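Local atomic coordinates of transglutaminase-like domain-containing protein (Streptococcus suis, PDB entry 4XZ7), a protein that has transglutaminase activity, probably acyl transfer as in its family, and is a virulence factor that helps the bacterium resist phagocytosis. Residues K27-D32 with G70-N75; F36-L41 with E54-F59; G279-V284 with Y387-E392; K304-I309 with S363-Q368. All coordinates share one frame; numbering follows the deposited sequence.

This chain is a fragment of a longer protein. From the N terminus, helix 19-29 leads into contact 1, which closes when the chain returns at residues 70-75. Contact 2 lies wholly within that loop, where strand 36-40 meets helix 53-59, and the two contacts touch through Thr73 and Phe36. Both reach the same mixed sheet in the N-terminal part. Far along the chain and on the opposite side of its centre, contact 3 joins residues 279-284 to the C-terminal tail at 387-392. Contact 4, strand 305-309 with residues 363-368, falls entirely inside its loop. Their centres are about 6 Å apart, and both reach the five-stranded sheet of the transglutaminase-like part. No loops cross.

Contact 1 of 4, residues K27-D32 with G70-N75; sequences KDYSSD and GKVTQN
With CG of Tyr29 set anti to its carbonyl carbon (chi1 -55°) and Val72 CG1 in the same relation to its own carbonyl (chi1 -67°), the two side chains meet at roughly a right angle. The phenol ring offers its edge: Val72 CG1 sits near the ring plane, 3.8 Å from Tyr29 CD2. The other methyl of the valine, CG2, turns instead to the start of the tyrosine side chain, 4.0 Å from Tyr29 CB, and to the hydroxyl of the next residue, 3.9 Å from Ser30 OG. A branched side chain suits this place because its two methyls can reach two neighbours in different directions, and valine is the buried member of the group. Tyrosine suits the exposed margin, where an aromatic edge can lie against a methyl while the residue remains largely open to solvent.

On the polar side a water is modelled as a bridge, 3.1 Å from Thr73 OG1 and 2.5 Å from Ser30 OG; the latter distance is unusually short, and that half of the bridge is doubtful. Short hydroxyl side chains leave room for such a water. Ser30 is also where the chain leaves helical geometry.

The contact thus packs the end of helix 19-29 on the loop leading into strand 74-76, at the margin of the mixed sheet. Val72 also touches Phe22, Lys25 and Leu26 of that helix. Just beyond it, Thr73 packs on Pro80 and Ile82, and Gln74 pairs through its backbone with His81, bringing strand 74-76 alongside strand 79-86.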
loop_
_atom_site.group_PDB
_atom_site.type_symbol
_atom_site.label_atom_id
_atom_site.label_comp_id
_atom_site.label_asym_id
_atom_site.label_seq_id
_atom_site.Cartn_x
_atom_site.Cartn_y
_atom_site.Cartn_z
ATOM N N LYS B 27 -30.259 -28.715 2.612
ATOM C CA LYS B 27 -31.074 -29.330 3.649
ATOM C C LYS B 27 -32.061 -30.312 3.045
ATOM O O LYS B 27 -32.473 -31.270 3.702
ATOM C CB LYS B 27 -31.820 -28.272 4.462
ATOM C CG LYS B 27 -30.921 -27.377 5.315
ATOM C CD LYS B 27 -31.749 -26.339 6.079
ATOM C CE LYS B 27 -30.860 -25.384 6.844
ATOM N NZ LYS B 27 -31.653 -24.238 7.357
ATOM N N ASP B 28 -32.451 -30.098 1.796
ATOM C CA ASP B 28 -33.325 -31.096 1.191
ATOM C C ASP B 28 -32.582 -32.353 0.747
ATOM O O ASP B 28 -33.051 -33.465 0.990
ATOM C CB ASP B 28 -34.092 -30.506 0.015
ATOM C CG ASP B 28 -35.373 -29.850 0.450
ATOM O OD1 ASP B 28 -35.301 -28.736 1.009
ATOM O OD2 ASP B 28 -36.448 -30.459 0.255
ATOM N N TYR B 29 -31.427 -32.193 0.113
ATOM C CA TYR B 29 -30.799 -33.325 -0.549
ATOM C C TYR B 29 -29.685 -33.974 0.271
ATOM O O TYR B 29 -29.189 -35.047 -0.069
ATOM C CB TYR B 29 -30.273 -32.869 -1.908
ATOM C CG TYR B 29 -31.359 -32.221 -2.751
ATOM C CD1 TYR B 29 -32.602 -32.832 -2.899
ATOM C CD2 TYR B 29 -31.154 -30.992 -3.372
ATOM C CE1 TYR B 29 -33.603 -32.250 -3.658
ATOM C CE2 TYR B 29 -32.156 -30.398 -4.132
ATOM C CZ TYR B 29 -33.378 -31.035 -4.271
ATOM O OH TYR B 29 -34.380 -30.460 -5.023
ATOM N N SER B 30 -29.299 -33.325 1.361
ATOM C CA SER B 30 -28.155 -33.779 2.138
ATOM C C SER B 30 -28.314 -33.442 3.616
ATOM O O SER B 30 -27.375 -32.956 4.244
ATOM C CB SER B 30 -26.865 -33.146 1.598
ATOM O OG SER B 30 -26.686 -33.408 0.215
ATOM N N SER B 31 -29.496 -33.701 4.168
ATOM C CA SER B 31 -29.818 -33.260 5.525
ATOM C C SER B 31 -28.935 -33.879 6.600
ATOM O O SER B 31 -28.752 -33.291 7.658
ATOM C CB SER B 31 -31.281 -33.568 5.848
ATOM O OG SER B 31 -31.574 -34.920 5.558
ATOM N N ASP B 32 -28.409 -35.069 6.331
ATOM C CA ASP B 32 -27.620 -35.783 7.324
ATOM C C ASP B 32 -26.163 -35.394 7.244
ATOM O O ASP B 32 -25.393 -35.671 8.165
ATOM C CB ASP B 32 -27.752 -37.298 7.143
ATOM C CG ASP B 32 -27.008 -38.084 8.221
ATOM O OD1 ASP B 32 -27.021 -37.646 9.396
ATOM O OD2 ASP B 32 -26.399 -39.130 7.892
ATOM N N GLY B 70 -29.356 -30.499 -11.069
ATOM C CA GLY B 70 -30.146 -30.739 -9.876
ATOM C C GLY B 70 -29.336 -31.176 -8.667
ATOM O O GLY B 70 -29.884 -31.342 -7.580
ATOM N N LYS B 71 -28.035 -31.364 -8.837
ATOM C CA LYS B 71 -27.217 -31.869 -7.735
ATOM C C LYS B 71 -26.447 -30.783 -6.990
ATOM O O LYS B 71 -25.748 -29.970 -7.589
ATOM C CB LYS B 71 -26.244 -32.923 -8.243
ATOM C CG LYS B 71 -26.933 -34.132 -8.855
ATOM C CD LYS B 71 -25.967 -35.294 -8.951
ATOM C CE LYS B 71 -24.565 -34.827 -9.340
ATOM N NZ LYS B 71 -23.565 -35.919 -9.176
ATOM N N VAL B 72 -26.560 -30.803 -5.666
ATOM C CA VAL B 72 -25.884 -29.822 -4.825
ATOM C C VAL B 72 -24.427 -30.213 -4.533
ATOM O O VAL B 72 -23.621 -29.374 -4.145
ATOM C CB VAL B 72 -26.652 -29.608 -3.492
ATOM C CG1 VAL B 72 -28.000 -28.934 -3.763
ATOM C CG2 VAL B 72 -26.856 -30.921 -2.774
ATOM N N THR B 73 -24.094 -31.488 -4.716
ATOM C CA THR B 73 -22.722 -31.941 -4.530
ATOM C C THR B 73 -22.266 -32.891 -5.629
ATOM O O THR B 73 -23.079 -33.510 -6.309
ATOM C CB THR B 73 -22.520 -32.658 -3.176
ATOM O OG1 THR B 73 -23.364 -33.819 -3.103
ATOM C CG2 THR B 73 -22.823 -31.723 -2.010
ATOM N N GLN B 74 -20.948 -32.993 -5.763
ATOM C CA GLN B 74 -20.260 -33.935 -6.640
ATOM C C GLN B 74 -19.566 -35.010 -5.801
ATOM O O GLN B 74 -18.832 -34.702 -4.861
ATOM C CB GLN B 74 -19.227 -33.195 -7.510
ATOM C CG GLN B 74 -19.830 -32.064 -8.347
ATOM C CD GLN B 74 -20.795 -32.595 -9.418
ATOM O OE1 GLN B 74 -20.481 -33.560 -10.128
ATOM N NE2 GLN B 74 -21.976 -31.974 -9.523
ATOM N N ASN B 75 -19.800 -36.269 -6.136
ATOM C CA ASN B 75 -19.234 -37.365 -5.379
ATOM C C ASN B 75 -17.808 -37.532 -5.861
ATOM O O ASN B 75 -17.583 -37.957 -6.986
ATOM C CB ASN B 75 -20.066 -38.647 -5.570
ATOM C CG ASN B 75 -19.524 -39.839 -4.791
ATOM O OD1 ASN B 75 -19.069 -39.703 -3.659
ATOM N ND2 ASN B 75 -19.569 -41.024 -5.409
HETATM O O HOH W 1 -24.755 -34.778 -0.448
#

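Contact 2 of 4, residues F36-L41 with E54-F59; sequences FHVLKL and EELEEF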
loop_
_atom_site.group_PDB
_atom_site.type_symbol
_atom_site.label_atom_id
_atom_site.label_comp_id
_atom_site.label_asym_id
_atom_site.label_seq_id
_atom_site.Cartn_x
_atom_site.Cartn_y
_atom_site.Cartn_z
ATOM N N PHE B 36 -18.346 -31.120 4.335
ATOM C CA PHE B 36 -18.303 -31.060 2.880
ATOM C C PHE B 36 -16.916 -30.634 2.423
ATOM O O PHE B 36 -16.305 -29.776 3.061
ATOM C CB PHE B 36 -19.340 -30.059 2.350
ATOM C CG PHE B 36 -20.778 -30.388 2.705
ATOM C CD1 PHE B 36 -21.568 -31.117 1.831
ATOM C CD2 PHE B 36 -21.348 -29.927 3.887
ATOM C CE1 PHE B 36 -22.904 -31.406 2.139
ATOM C CE2 PHE B 36 -22.681 -30.205 4.207
ATOM C CZ PHE B 36 -23.458 -30.954 3.335
ATOM N N HIS B 37 -16.398 -31.193 1.328
ATOM C CA HIS B 37 -15.227 -30.552 0.735
ATOM C C HIS B 37 -15.743 -29.439 -0.149
ATOM O O HIS B 37 -16.898 -29.474 -0.579
ATOM C CB HIS B 37 -14.344 -31.522 -0.068
ATOM C CG HIS B 37 -13.687 -32.561 0.774
ATOM N ND1 HIS B 37 -13.453 -32.380 2.124
ATOM C CD2 HIS B 37 -13.248 -33.810 0.482
ATOM C CE1 HIS B 37 -12.888 -33.464 2.619
ATOM N NE2 HIS B 37 -12.760 -34.354 1.646
ATOM N N VAL B 38 -14.908 -28.446 -0.420
ATOM C CA VAL B 38 -15.347 -27.338 -1.257
ATOM C C VAL B 38 -14.310 -26.999 -2.311
ATOM O O VAL B 38 -13.153 -26.731 -1.988
ATOM C CB VAL B 38 -15.642 -26.070 -0.434
ATOM C CG1 VAL B 38 -16.117 -24.955 -1.366
ATOM C CG2 VAL B 38 -16.686 -26.376 0.660
ATOM N N LEU B 39 -14.742 -27.024 -3.571
ATOM C CA LEU B 39 -13.903 -26.669 -4.706
ATOM C C LEU B 39 -14.298 -25.306 -5.208
ATOM O O LEU B 39 -15.475 -25.011 -5.336
ATOM C CB LEU B 39 -14.039 -27.684 -5.840
ATOM C CG LEU B 39 -13.638 -29.117 -5.486
ATOM C CD1 LEU B 39 -13.979 -30.076 -6.624
ATOM C CD2 LEU B 39 -12.153 -29.171 -5.148
ATOM N N LYS B 40 -13.308 -24.475 -5.497
ATOM C CA LYS B 40 -13.567 -23.184 -6.103
ATOM C C LYS B 40 -13.069 -23.224 -7.535
ATOM O O LYS B 40 -11.910 -23.567 -7.790
ATOM C CB LYS B 40 -12.879 -22.057 -5.328
ATOM C CG LYS B 40 -13.127 -20.682 -5.925
ATOM C CD LYS B 40 -12.639 -19.549 -5.006
ATOM C CE LYS B 40 -12.963 -18.177 -5.625
ATOM N NZ LYS B 40 -12.554 -17.013 -4.787
ATOM N N LEU B 41 -13.933 -22.863 -8.467
ATOM C CA LEU B 41 -13.584 -22.953 -9.878
ATOM C C LEU B 41 -12.449 -22.005 -10.192
ATOM O O LEU B 41 -12.532 -20.809 -9.908
ATOM C CB LEU B 41 -14.786 -22.645 -10.755
ATOM C CG LEU B 41 -15.942 -23.635 -10.732
ATOM C CD1 LEU B 41 -16.934 -23.307 -11.854
ATOM C CD2 LEU B 41 -15.408 -25.071 -10.863
ATOM N N GLU B 54 -21.522 -23.704 8.709
ATOM C CA GLU B 54 -21.159 -22.348 9.133
ATOM C C GLU B 54 -20.041 -21.793 8.263
ATOM O O GLU B 54 -20.084 -20.636 7.818
ATOM C CB GLU B 54 -20.755 -22.338 10.612
ATOM C CG GLU B 54 -21.880 -22.848 11.519
ATOM C CD GLU B 54 -21.687 -22.487 12.981
ATOM O OE1 GLU B 54 -20.557 -22.111 13.369
ATOM O OE2 GLU B 54 -22.676 -22.575 13.745
ATOM N N GLU B 55 -19.046 -22.634 8.006
ATOM C CA GLU B 55 -17.949 -22.265 7.125
ATOM C C GLU B 55 -18.414 -22.124 5.670
ATOM O O GLU B 55 -17.892 -21.307 4.918
ATOM C CB GLU B 55 -16.830 -23.292 7.255
ATOM C CG GLU B 55 -16.154 -23.248 8.637
ATOM C CD GLU B 55 -15.357 -24.495 8.964
ATOM O OE1 GLU B 55 -14.407 -24.404 9.772
ATOM O OE2 GLU B 55 -15.694 -25.574 8.434
ATOM N N LEU B 56 -19.390 -22.931 5.269
ATOM C CA LEU B 56 -20.018 -22.754 3.958
ATOM C C LEU B 56 -20.599 -21.352 3.863
ATOM O O LEU B 56 -20.297 -20.597 2.923
ATOM C CB LEU B 56 -21.107 -23.805 3.727
ATOM C CG LEU B 56 -20.506 -25.189 3.452
ATOM C CD1 LEU B 56 -21.574 -26.277 3.339
ATOM C CD2 LEU B 56 -19.625 -25.140 2.200
ATOM N N GLU B 57 -21.403 -21.002 4.868
ATOM C CA GLU B 57 -22.026 -19.676 4.933
ATOM C C GLU B 57 -20.972 -18.583 4.802
ATOM O O GLU B 57 -21.150 -17.629 4.041
ATOM C CB GLU B 57 -22.813 -19.499 6.241
ATOM C CG GLU B 57 -23.433 -18.117 6.391
ATOM C CD GLU B 57 -24.730 -18.132 7.184
ATOM O OE1 GLU B 57 -25.420 -17.092 7.211
ATOM O OE2 GLU B 57 -25.074 -19.183 7.771
ATOM N N GLU B 58 -19.855 -18.750 5.509
ATOM C CA GLU B 58 -18.767 -17.787 5.397
ATOM C C GLU B 58 -18.201 -17.739 3.970
ATOM O O GLU B 58 -17.854 -16.666 3.469
ATOM C CB GLU B 58 -17.664 -18.117 6.404
ATOM C CG GLU B 58 -16.639 -17.008 6.589
ATOM C CD GLU B 58 -17.241 -15.727 7.172
ATOM O OE1 GLU B 58 -16.571 -14.673 7.095
ATOM O OE2 GLU B 58 -18.374 -15.771 7.710
ATOM N N PHE B 59 -18.120 -18.889 3.304
ATOM C CA PHE B 59 -17.662 -18.888 1.910
ATOM C C PHE B 59 -18.649 -18.115 1.030
ATOM O O PHE B 59 -18.267 -17.547 0.003
ATOM C CB PHE B 59 -17.498 -20.315 1.371
ATOM C CG PHE B 59 -16.338 -21.067 1.954
ATOM C CD1 PHE B 59 -15.134 -20.426 2.251
ATOM C CD2 PHE B 59 -16.453 -22.428 2.215
ATOM C CE1 PHE B 59 -14.065 -21.131 2.806
ATOM C CE2 PHE B 59 -15.369 -23.148 2.764
ATOM C CZ PHE B 59 -14.183 -22.497 3.064
#
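Leu56 spreads its two methyls over two side chains of strand 36-40. CD1 lies 3.7 Å from Phe36 CD2 and CD2 lies 3.5 Å from Val38 CG2, the closest approach between the segments. The leucine and Phe36 stand at about a right angle, and the methyl comes at the ring obliquely, near the CD2-CE2 side. Leucine suits the spot because its fork, carried anti to its own carbonyl carbon (chi1 -73°), can serve two strand residues at once.

Phe36 and Val38 are two apart in the strand and therefore point to the same side of it, toward the helix, while His37 between them points away. Leu56 and Phe59 are three apart, so they share one face of the helix. This is the usual alternation of a strand fitted to the repeat of a helix, and here it builds an alpha/beta layer: helix 53-59 lies over the mixed sheet in which strand 36-40 pairs antiparallel with 48-51 and parallel with 79-86. The short segments run nearly parallel, at 16°, with their axes 10.5 Å apart.

Val38 slides past Phe59 in the opposite sense, and its CG2 comes obliquely to Phe59 CE2 at 4.1 Å. The beta-branched valine favours an extended backbone and presents a single methyl, CG2, to both Leu56 and Phe59. Glu55 O sits 3.2 Å above one face of the Phe59 ring, shifted toward the rim, a consequence of the helix carrying Phe59 one turn on. Phe36 and Leu56 both meet Leu26 of helix 19-29 and Ile82 of strand 79-86.

Contact 3 of 4, residues G279-V284 with Y387-E392; sequences GLPAYV and YIAYVE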
loop_
_atom_site.group_PDB
_atom_site.type_symbol
_atom_site.label_atom_id
_atom_site.label_comp_id
_atom_site.label_asym_id
_atom_site.label_seq_id
_atom_site.Cartn_x
_atom_site.Cartn_y
_atom_site.Cartn_z
ATOM N N GLY B 279 2.734 3.226 36.981
ATOM C CA GLY B 279 2.835 4.410 37.814
ATOM C C GLY B 279 4.141 5.154 37.616
ATOM O O GLY B 279 4.540 5.947 38.459
ATOM N N LEU B 280 4.813 4.907 36.497
ATOM C CA LEU B 280 6.083 5.561 36.238
ATOM C C LEU B 280 5.956 6.503 35.035
ATOM O O LEU B 280 6.114 6.067 33.887
ATOM C CB LEU B 280 7.171 4.517 35.989
ATOM C CG LEU B 280 7.938 3.855 37.142
ATOM C CD1 LEU B 280 7.376 4.227 38.499
ATOM C CD2 LEU B 280 7.965 2.334 36.943
ATOM N N PRO B 281 5.646 7.792 35.289
ATOM C CA PRO B 281 5.444 8.784 34.219
ATOM C C PRO B 281 6.470 8.661 33.101
ATOM O O PRO B 281 7.674 8.768 33.366
ATOM C CB PRO B 281 5.594 10.115 34.950
ATOM C CG PRO B 281 5.016 9.810 36.330
ATOM C CD PRO B 281 5.467 8.386 36.628
ATOM N N ALA B 282 5.997 8.418 31.877
ATOM C CA ALA B 282 6.893 8.144 30.762
ATOM C C ALA B 282 6.401 8.730 29.436
ATOM O O ALA B 282 5.202 8.901 29.215
ATOM C CB ALA B 282 7.102 6.636 30.620
ATOM N N TYR B 283 7.339 9.057 28.560
ATOM C CA TYR B 283 6.973 9.414 27.193
ATOM C C TYR B 283 8.124 9.034 26.280
ATOM O O TYR B 283 9.222 8.698 26.748
ATOM C CB TYR B 283 6.596 10.916 27.062
ATOM C CG TYR B 283 7.721 11.943 27.235
ATOM C CD1 TYR B 283 8.111 12.756 26.168
ATOM C CD2 TYR B 283 8.365 12.123 28.461
ATOM C CE1 TYR B 283 9.111 13.713 26.306
ATOM C CE2 TYR B 283 9.378 13.076 28.609
ATOM C CZ TYR B 283 9.750 13.860 27.520
ATOM O OH TYR B 283 10.746 14.807 27.630
ATOM N N VAL B 284 7.864 9.069 24.980
ATOM C CA VAL B 284 8.852 8.669 23.988
ATOM C C VAL B 284 9.631 9.875 23.468
ATOM O O VAL B 284 9.051 10.896 23.099
ATOM C CB VAL B 284 8.172 7.947 22.797
ATOM C CG1 VAL B 284 9.186 7.580 21.749
ATOM C CG2 VAL B 284 7.449 6.707 23.277
ATOM N N TYR B 387 -2.972 7.619 41.941
ATOM C CA TYR B 387 -1.571 7.762 42.333
ATOM C C TYR B 387 -0.842 8.807 41.504
ATOM O O TYR B 387 -0.967 8.861 40.272
ATOM C CB TYR B 387 -0.828 6.432 42.248
ATOM C CG TYR B 387 0.671 6.599 42.381
ATOM C CD1 TYR B 387 1.523 6.275 41.329
ATOM C CD2 TYR B 387 1.234 7.114 43.548
ATOM C CE1 TYR B 387 2.898 6.434 41.441
ATOM C CE2 TYR B 387 2.598 7.280 43.669
ATOM C CZ TYR B 387 3.428 6.936 42.612
ATOM O OH TYR B 387 4.789 7.099 42.725
ATOM N N ILE B 388 -0.071 9.626 42.208
ATOM C CA ILE B 388 0.737 10.674 41.609
ATOM C C ILE B 388 2.199 10.462 42.003
ATOM O O ILE B 388 2.530 10.410 43.192
ATOM C CB ILE B 388 0.257 12.066 42.056
ATOM C CG1 ILE B 388 -1.239 12.230 41.748
ATOM C CG2 ILE B 388 1.096 13.162 41.403
ATOM C CD1 ILE B 388 -1.806 13.577 42.158
ATOM N N ALA B 389 3.066 10.331 41.002
ATOM C CA ALA B 389 4.459 9.974 41.239
ATOM C C ALA B 389 5.210 11.021 42.048
ATOM O O ALA B 389 6.062 10.687 42.862
ATOM C CB ALA B 389 5.171 9.741 39.919
ATOM N N TYR B 390 4.896 12.285 41.803
ATOM C CA TYR B 390 5.587 13.387 42.450
ATOM C C TYR B 390 5.235 13.417 43.919
ATOM O O TYR B 390 4.171 12.942 44.319
ATOM C CB TYR B 390 5.221 14.715 41.786
ATOM C CG TYR B 390 6.028 15.894 42.268
ATOM C CD1 TYR B 390 7.403 15.944 42.071
ATOM C CD2 TYR B 390 5.415 16.966 42.905
ATOM C CE1 TYR B 390 8.144 17.023 42.507
ATOM C CE2 TYR B 390 6.146 18.048 43.341
ATOM C CZ TYR B 390 7.508 18.071 43.140
ATOM O OH TYR B 390 8.241 19.150 43.575
ATOM N N VAL B 391 6.136 13.972 44.720
ATOM C CA VAL B 391 5.908 14.109 46.157
ATOM C C VAL B 391 6.397 15.475 46.643
ATOM O O VAL B 391 7.413 15.972 46.149
ATOM C CB VAL B 391 6.609 12.984 46.912
ATOM N N GLU B 392 5.662 16.071 47.588
ATOM C CA GLU B 392 6.037 17.334 48.251
ATOM C C GLU B 392 6.491 18.438 47.283
ATOM O O GLU B 392 7.614 18.951 47.379
ATOM C CB GLU B 392 7.127 17.075 49.291
#
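Tyr387 turns the edge of its ring to Gly279: the carbonyl oxygen lies near the ring plane, with Gly279 O 3.4 Å from Tyr387 CE1. A polarised ring C-H facing a carbonyl is probably mildly favourable electrostatically. The tyrosine ring reaches it because CG extends opposite the backbone N (chi1 169°), and Ala389 N lies 3.8 Å above one ring face, offset toward the rim. Ala389 points its methyl at the same strip from further along the tail, equally near both ends of the CG-CD bond of Pro281, 3.6 Å from Pro281 CD and from Pro281 CG.

Gly279 belongs here on two counts. It is the C-prime residue of the Schellman motif that ends helix 264-277, a positive-phi position (81°) that glycine tolerates easily, and with no side chain it lets Tyr387 CE1 come close. The motif's backbone bonds run from Leu280 N to Phe275 O and from Gly279 N to Asn276 O. Immediately afterwards the chain enters strand 282-288 of the transglutaminase-like sheet, with Pro281 restricting the backbone just before the strand.

The small Ala389 also touches Tyr301 of strand 294-302, while Tyr387 reaches Thr370 and Glu213, the latter on helix 213-227.

Contact 4 of 4, residues K304-I309 with S363-Q368; sequences KKWHTI and SWAMKQ
Trp306 points the edge of its indole at Ala365 and Met366. Met366 SD lies 3.8 Å from Trp306 NE1 and, relative to the five-membered ring, 75° off its normal, which makes this a Met-aromatic contact of the edge kind. Farther round the rim Ala365 CB is 4.0 Å from Trp306 CZ2, also near the ring plane. Alanine suits this place since a single methyl lets the broad indole come close, whereas a flexible methionine can lay its sulfur along the rim. Its CG stands between the backbone N and the carbonyl carbon (chi1 76°), and the chain then runs extended, its end leading past the indole.

In the second shell a type I turn from Ala365 to Gln368, closed by Gln368 N to Ala365 O, helps set the positions of Ala365 and Met366. Trp364 O is gripped twice: by Lys367 N at 3.2 Å and, from the opposite face of its plane, by Gln368 NE2 at 2.9 Å. The indole itself meets Tyr301 of strand 294-302 and Pro281 of the loop before strand 282-288.

Strand 305-309 is an outermost strand of the five-stranded sheet in the transglutaminase-like part, and residues 363-368 run onto it from helix 359-365. Trp306 is partly covered there by mainly dispersive contacts, the sulfur at its ring edge among them, while a weak hydrogen bond from NE1 to Glu362 O leaves its polar atom partly satisfied.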
loop_
_atom_site.group_PDB
_atom_site.type_symbol
_atom_site.label_atom_id
_atom_site.label_comp_id
_atom_site.label_asym_id
_atom_site.label_seq_id
_atom_site.Cartn_x
_atom_site.Cartn_y
_atom_site.Cartn_z
ATOM N N LYS B 304 12.638 10.378 42.187
ATOM C CA LYS B 304 12.758 11.835 42.185
ATOM C C LYS B 304 13.374 12.429 40.926
ATOM O O LYS B 304 13.708 13.619 40.922
ATOM C CB LYS B 304 13.606 12.315 43.374
ATOM C CG LYS B 304 13.120 11.924 44.740
ATOM C CD LYS B 304 13.996 12.607 45.796
ATOM C CE LYS B 304 13.642 12.155 47.196
ATOM N NZ LYS B 304 14.473 12.839 48.238
ATOM N N LYS B 305 13.559 11.629 39.875
ATOM C CA LYS B 305 14.207 12.167 38.680
ATOM C C LYS B 305 13.653 11.615 37.375
ATOM O O LYS B 305 13.111 10.511 37.319
ATOM C CB LYS B 305 15.723 11.913 38.731
ATOM C CG LYS B 305 16.532 13.020 39.410
ATOM C CD LYS B 305 18.031 12.731 39.362
ATOM C CE LYS B 305 18.540 12.544 37.929
ATOM N NZ LYS B 305 18.591 13.823 37.148
ATOM N N TRP B 306 13.791 12.410 36.323
ATOM C CA TRP B 306 13.501 11.943 34.973
ATOM C C TRP B 306 14.757 11.296 34.416
ATOM O O TRP B 306 15.839 11.876 34.490
ATOM C CB TRP B 306 13.042 13.096 34.082
ATOM C CG TRP B 306 11.621 13.468 34.287
ATOM C CD1 TRP B 306 11.130 14.468 35.083
ATOM C CD2 TRP B 306 10.490 12.832 33.694
ATOM N NE1 TRP B 306 9.748 14.491 35.018
ATOM C CE2 TRP B 306 9.334 13.494 34.169
ATOM C CE3 TRP B 306 10.338 11.760 32.809
ATOM C CZ2 TRP B 306 8.055 13.123 33.781
ATOM C CZ3 TRP B 306 9.071 11.390 32.428
ATOM C CH2 TRP B 306 7.945 12.071 32.903
ATOM N N HIS B 307 14.605 10.095 33.875
ATOM C CA HIS B 307 15.720 9.325 33.336
ATOM C C HIS B 307 15.526 8.966 31.870
ATOM O O HIS B 307 14.396 8.706 31.428
ATOM C CB HIS B 307 15.914 8.031 34.128
ATOM C CG HIS B 307 16.085 8.243 35.597
ATOM N ND1 HIS B 307 17.289 8.606 36.161
ATOM C CD2 HIS B 307 15.198 8.164 36.615
ATOM C CE1 HIS B 307 17.138 8.725 37.467
ATOM N NE2 HIS B 307 15.878 8.464 37.767
ATOM N N THR B 308 16.628 8.925 31.125
ATOM C CA THR B 308 16.602 8.337 29.789
ATOM C C THR B 308 16.867 6.834 29.880
ATOM O O THR B 308 17.886 6.395 30.431
ATOM C CB THR B 308 17.624 8.986 28.850
ATOM O OG1 THR B 308 17.575 10.406 29.014
ATOM C CG2 THR B 308 17.312 8.634 27.402
ATOM N N ILE B 309 15.915 6.062 29.374
ATOM C CA ILE B 309 15.999 4.615 29.302
ATOM C C ILE B 309 16.004 4.142 27.847
ATOM O O ILE B 309 15.010 4.321 27.123
ATOM C CB ILE B 309 14.828 3.950 30.038
ATOM C CG1 ILE B 309 14.753 4.464 31.472
ATOM C CG2 ILE B 309 14.970 2.429 29.989
ATOM C CD1 ILE B 309 15.954 4.046 32.328
ATOM N N SER B 363 7.904 18.275 33.859
ATOM C CA SER B 363 7.450 18.897 35.109
ATOM C C SER B 363 5.953 18.717 35.275
ATOM O O SER B 363 5.472 18.456 36.368
ATOM C CB SER B 363 7.813 20.383 35.157
ATOM O OG SER B 363 9.219 20.540 35.241
ATOM N N TRP B 364 5.236 18.819 34.162
ATOM C CA TRP B 364 3.793 18.631 34.140
ATOM C C TRP B 364 3.381 17.179 34.389
ATOM O O TRP B 364 2.500 16.903 35.204
ATOM C CB TRP B 364 3.238 19.108 32.796
ATOM C CG TRP B 364 1.770 18.937 32.661
ATOM C CD1 TRP B 364 0.803 19.785 33.121
ATOM C CD2 TRP B 364 1.088 17.853 32.022
ATOM N NE1 TRP B 364 -0.440 19.298 32.800
ATOM C CE2 TRP B 364 -0.296 18.114 32.127
ATOM C CE3 TRP B 364 1.512 16.696 31.350
ATOM C CZ2 TRP B 364 -1.262 17.252 31.604
ATOM C CZ3 TRP B 364 0.552 15.841 30.836
ATOM C CH2 TRP B 364 -0.823 16.127 30.968
ATOM N N ALA B 365 4.022 16.256 33.675
ATOM C CA ALA B 365 3.632 14.849 33.702
ATOM C C ALA B 365 3.870 14.214 35.070
ATOM O O ALA B 365 3.029 13.473 35.573
ATOM C CB ALA B 365 4.382 14.071 32.614
ATOM N N MET B 366 5.014 14.511 35.673
ATOM C CA MET B 366 5.356 13.935 36.968
ATOM C C MET B 366 4.335 14.314 38.032
ATOM O O MET B 366 4.230 13.645 39.060
ATOM C CB MET B 366 6.752 14.378 37.405
ATOM C CG MET B 366 6.832 15.796 37.928
ATOM S SD MET B 366 8.541 16.348 38.064
ATOM C CE MET B 366 8.312 17.921 38.895
ATOM N N LYS B 367 3.573 15.374 37.776
ATOM C CA LYS B 367 2.601 15.855 38.745
ATOM C C LYS B 367 1.170 15.422 38.430
ATOM O O LYS B 367 0.262 15.695 39.211
ATOM C CB LYS B 367 2.670 17.383 38.852
ATOM C CG LYS B 367 3.880 17.874 39.641
ATOM C CD LYS B 367 3.831 19.368 39.906
ATOM C CE LYS B 367 4.243 20.169 38.686
ATOM N NZ LYS B 367 4.347 21.614 39.024
ATOM N N GLN B 368 0.962 14.756 37.297
ATOM C CA GLN B 368 -0.373 14.265 36.964
ATOM C C GLN B 368 -0.647 12.963 37.696
ATOM O O GLN B 368 0.297 12.285 38.116
ATOM C CB GLN B 368 -0.522 14.044 35.449
ATOM C CG GLN B 368 -0.190 15.266 34.605
ATOM C CD GLN B 368 -1.026 16.478 34.984
ATOM O OE1 GLN B 368 -2.258 16.422 34.999
ATOM N NE2 GLN B 368 -0.354 17.578 35.307
#